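MutT/nudix family protein (Listeria innocua, PDB 3I9X) probably acts as a hydrolase through the Nudix domain carried by this chain, which is one piece of a longer protein. Local coordinates at residues G27-M32 and I118-F123. Numbering follows the deposited sequence.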
ATOM      1  N   GLY A  27     -10.002   0.285 -10.474  1.00 47.41           N
ATOM      2  CA  GLY A  27      -9.014  -0.783 -10.600  1.00 45.07           C
ATOM      3  C   GLY A  27      -7.964  -0.785  -9.515  1.00 43.29           C
ATOM      4  O   GLY A  27      -7.670   0.232  -8.916  1.00 41.24           O
ATOM      5  N   TYR A  28      -7.409  -1.965  -9.301  1.00 42.30           N
ATOM      6  CA  TYR A  28      -6.307  -2.176  -8.413  1.00 41.42           C
ATOM      7  C   TYR A  28      -5.281  -2.935  -9.202  1.00 41.45           C
ATOM      8  O   TYR A  28      -5.595  -4.006  -9.718  1.00 41.53           O
ATOM      9  CB  TYR A  28      -6.805  -3.046  -7.247  1.00 41.00           C
ATOM     10  CG  TYR A  28      -5.843  -3.286  -6.124  1.00 38.58           C
ATOM     11  CD1 TYR A  28      -4.984  -2.271  -5.658  1.00 36.10           C
ATOM     12  CD2 TYR A  28      -5.854  -4.499  -5.433  1.00 35.37           C
ATOM     13  CE1 TYR A  28      -4.148  -2.495  -4.591  1.00 34.70           C
ATOM     14  CE2 TYR A  28      -5.018  -4.722  -4.364  1.00 37.25           C
ATOM     15  CZ  TYR A  28      -4.166  -3.724  -3.927  1.00 35.18           C
ATOM     16  OH  TYR A  28      -3.324  -3.972  -2.835  1.00 33.68           O
ATOM     17  N   THR A  29      -4.047  -2.420  -9.242  1.00 40.38           N
ATOM     18  CA  THR A  29      -2.945  -3.100  -9.916  1.00 40.17           C
ATOM     19  C   THR A  29      -1.764  -3.440  -8.994  1.00 40.35           C
ATOM     20  O   THR A  29      -1.583  -2.851  -7.932  1.00 40.04           O
ATOM     21  CB  THR A  29      -2.414  -2.294 -11.114  1.00 39.64           C
ATOM     22  OG1 THR A  29      -1.853  -1.082 -10.636  1.00 38.71           O
ATOM     23  CG2 THR A  29      -3.534  -1.938 -12.081  1.00 38.05           C
ATOM     24  N   SER A  30      -1.025  -4.460  -9.412  1.00 40.08           N
ATOM     25  CA  SER A  30       0.201  -4.911  -8.795  1.00 40.84           C
ATOM     26  C   SER A  30       1.317  -4.637  -9.797  1.00 40.16           C
ATOM     27  O   SER A  30       1.350  -5.257 -10.858  1.00 40.20           O
ATOM     28  CB  SER A  30       0.095  -6.400  -8.558  1.00 41.03           C
ATOM     29  OG  SER A  30       1.017  -6.821  -7.589  1.00 44.82           O
ATOM     30  N   ASP A  31       2.154  -3.646  -9.519  1.00 39.36           N
ATOM     31  CA  ASP A  31       3.249  -3.250 -10.432  1.00 38.31           C
ATOM     32  C   ASP A  31       4.615  -3.572  -9.833  1.00 38.59           C
ATOM     33  O   ASP A  31       4.843  -3.371  -8.633  1.00 35.27           O
ATOM     34  CB  ASP A  31       3.110  -1.758 -10.757  1.00 38.00           C
ATOM     35  CG  ASP A  31       1.859  -1.470 -11.575  1.00 38.70           C
ATOM     36  OD1 ASP A  31       1.698  -2.152 -12.617  1.00 35.19           O
ATOM     37  OD2 ASP A  31       1.024  -0.618 -11.168  1.00 37.23           O
ATOM     38  N   MET A  32       5.513  -4.051 -10.694  1.00 38.14           N
ATOM     39  CA  MET A  32       6.777  -4.655 -10.293  1.00 39.70           C
ATOM     40  C   MET A  32       8.002  -3.944 -10.859  1.00 39.10           C
ATOM     41  O   MET A  32       8.212  -3.909 -12.071  1.00 39.25           O
ATOM     42  CB  MET A  32       6.833  -6.100 -10.770  1.00 40.11           C
ATOM     43  CG  MET A  32       5.551  -6.945 -10.393  1.00 46.69           C
ATOM     44  SD  MET A  32       5.772  -8.764 -10.634  1.00 51.04           S
ATOM     45  CE  MET A  32       7.605  -8.675 -10.432  1.00 41.84           C
ATOM     46  N   ILE A 118      -7.291   4.347 -10.510  1.00 44.41           N
ATOM     47  CA  ILE A 118      -6.606   3.036 -10.417  1.00 43.44           C
ATOM     48  C   ILE A 118      -5.522   3.157  -9.360  1.00 41.74           C
ATOM     49  O   ILE A 118      -4.740   4.111  -9.361  1.00 41.00           O
ATOM     50  CB  ILE A 118      -6.078   2.542 -11.799  1.00 43.78           C
ATOM     51  CG1 ILE A 118      -7.254   2.298 -12.756  1.00 45.34           C
ATOM     52  CG2 ILE A 118      -5.322   1.235 -11.668  1.00 41.39           C
ATOM     53  CD1 ILE A 118      -6.876   2.377 -14.212  1.00 48.04           C
ATOM     54  N   ILE A 119      -5.559   2.237  -8.410  1.00 40.41           N
ATOM     55  CA  ILE A 119      -4.652   2.236  -7.280  1.00 39.59           C
ATOM     56  C   ILE A 119      -3.635   1.141  -7.547  1.00 39.20           C
ATOM     57  O   ILE A 119      -4.017  -0.016  -7.857  1.00 39.74           O
ATOM     58  CB  ILE A 119      -5.418   1.939  -5.995  1.00 40.00           C
ATOM     59  CG1 ILE A 119      -6.428   3.074  -5.713  1.00 40.61           C
ATOM     60  CG2 ILE A 119      -4.475   1.754  -4.813  1.00 37.41           C
ATOM     61  CD1 ILE A 119      -7.759   2.534  -5.143  1.00 40.29           C
ATOM     62  N   SER A 120      -2.356   1.528  -7.518  1.00 37.55           N
ATOM     63  CA  SER A 120      -1.261   0.597  -7.730  1.00 36.32           C
ATOM     64  C   SER A 120      -0.526   0.233  -6.449  1.00 35.47           C
ATOM     65  O   SER A 120      -0.049   1.098  -5.760  1.00 35.00           O
ATOM     66  CB  SER A 120      -0.241   1.189  -8.700  1.00 37.00           C
ATOM     67  OG  SER A 120       0.985   0.509  -8.553  1.00 38.49           O
ATOM     68  N   ARG A 121      -0.389  -1.059  -6.194  1.00 34.39           N
ATOM     69  CA  ARG A 121       0.464  -1.598  -5.166  1.00 34.99           C
ATOM     70  C   ARG A 121       1.805  -1.983  -5.813  1.00 34.44           C
ATOM     71  O   ARG A 121       1.889  -2.828  -6.706  1.00 33.93           O
ATOM     72  CB  ARG A 121      -0.248  -2.790  -4.514  1.00 35.61           C
ATOM     73  CG  ARG A 121       0.472  -3.537  -3.342  1.00 38.42           C
ATOM     74  CD  ARG A 121       1.186  -2.663  -2.475  1.00 42.95           C
ATOM     75  NE  ARG A 121       1.471  -3.243  -1.174  1.00 43.97           N
ATOM     76  CZ  ARG A 121       2.197  -2.634  -0.233  1.00 42.34           C
ATOM     77  NH1 ARG A 121       2.729  -1.440  -0.455  1.00 40.90           N
ATOM     78  NH2 ARG A 121       2.375  -3.222   0.954  1.00 41.54           N
ATOM     79  N   ALA A 122       2.868  -1.330  -5.390  1.00 34.08           N
ATOM     80  CA  ALA A 122       4.140  -1.494  -6.061  1.00 34.27           C
ATOM     81  C   ALA A 122       5.131  -2.337  -5.255  1.00 34.48           C
ATOM     82  O   ALA A 122       5.221  -2.216  -4.028  1.00 35.46           O
ATOM     83  CB  ALA A 122       4.693  -0.168  -6.379  1.00 33.73           C
ATOM     84  N   PHE A 123       5.821  -3.220  -5.942  1.00 34.73           N
ATOM     85  CA  PHE A 123       6.789  -4.103  -5.337  1.00 36.24           C
ATOM     86  C   PHE A 123       8.096  -3.969  -6.112  1.00 37.09           C
ATOM     87  O   PHE A 123       8.058  -3.656  -7.325  1.00 38.36           O
ATOM     88  CB  PHE A 123       6.340  -5.558  -5.476  1.00 35.38           C
ATOM     89  CG  PHE A 123       5.029  -5.903  -4.766  1.00 36.81           C
ATOM     90  CD1 PHE A 123       5.033  -6.483  -3.484  1.00 34.89           C
ATOM     91  CD2 PHE A 123       3.816  -5.759  -5.423  1.00 35.96           C
ATOM     92  CE1 PHE A 123       3.851  -6.833  -2.837  1.00 34.59           C
ATOM     93  CE2 PHE A 123       2.613  -6.114  -4.795  1.00 35.00           C
ATOM     94  CZ  PHE A 123       2.630  -6.640  -3.492  1.00 37.43           C
TER
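Ser-120 and Asp-31 link side chains across two parallel strand segments, 27-32 and 118-123, in the mixed sheet of the Nudix fold. Ser-120 OG donates to Asp-31 OD2 over 2.8 Å and meets its anti lone pair. Ser-120 OG stands anti to the backbone N (chi1 161°), which turns it to the carboxylate. Thr-29 OG1 donates to Asp-31 OD2 over 3.0 Å, from above the carboxylate plane. Thr-29 CG2 meets Ile-118 CG2 at 3.7 Å, the two side chains crossing at about a right angle.

Five backbone hydrogen bonds pair the strands, from Ile-119 N to Gly-27 O through to Phe-123 N to Asp-31 O.

On the face opposite Thr-29, Asp-31 and Ser-120, Tyr-28 and Arg-121 lie side by side and point the same way. The start of the Arg-121 chain touches the tyrosine, with Tyr-28 OH 3.7 Å from Arg-121 CB. The guanidinium leads away, and Arg-121 NH1 bonds Gly-105 O. Tyr-28 OH bonds Asp-108 of the second subunit. Tyr-28 CD1 also touches Ile-119 CG2 at 4.1 Å. Further along, Ser-30 OG approaches Phe-123 CE2 obliquely at 3.3 Å and is hydrogen-bonded to Ala-82 O.

Asp-31 OD2 also binds a glycerol, probably from the crystallisation liquor. One hydroxyl from its own strand and one from the neighbouring strand grip this oxygen and probably limit the rotation of the buried carboxylate.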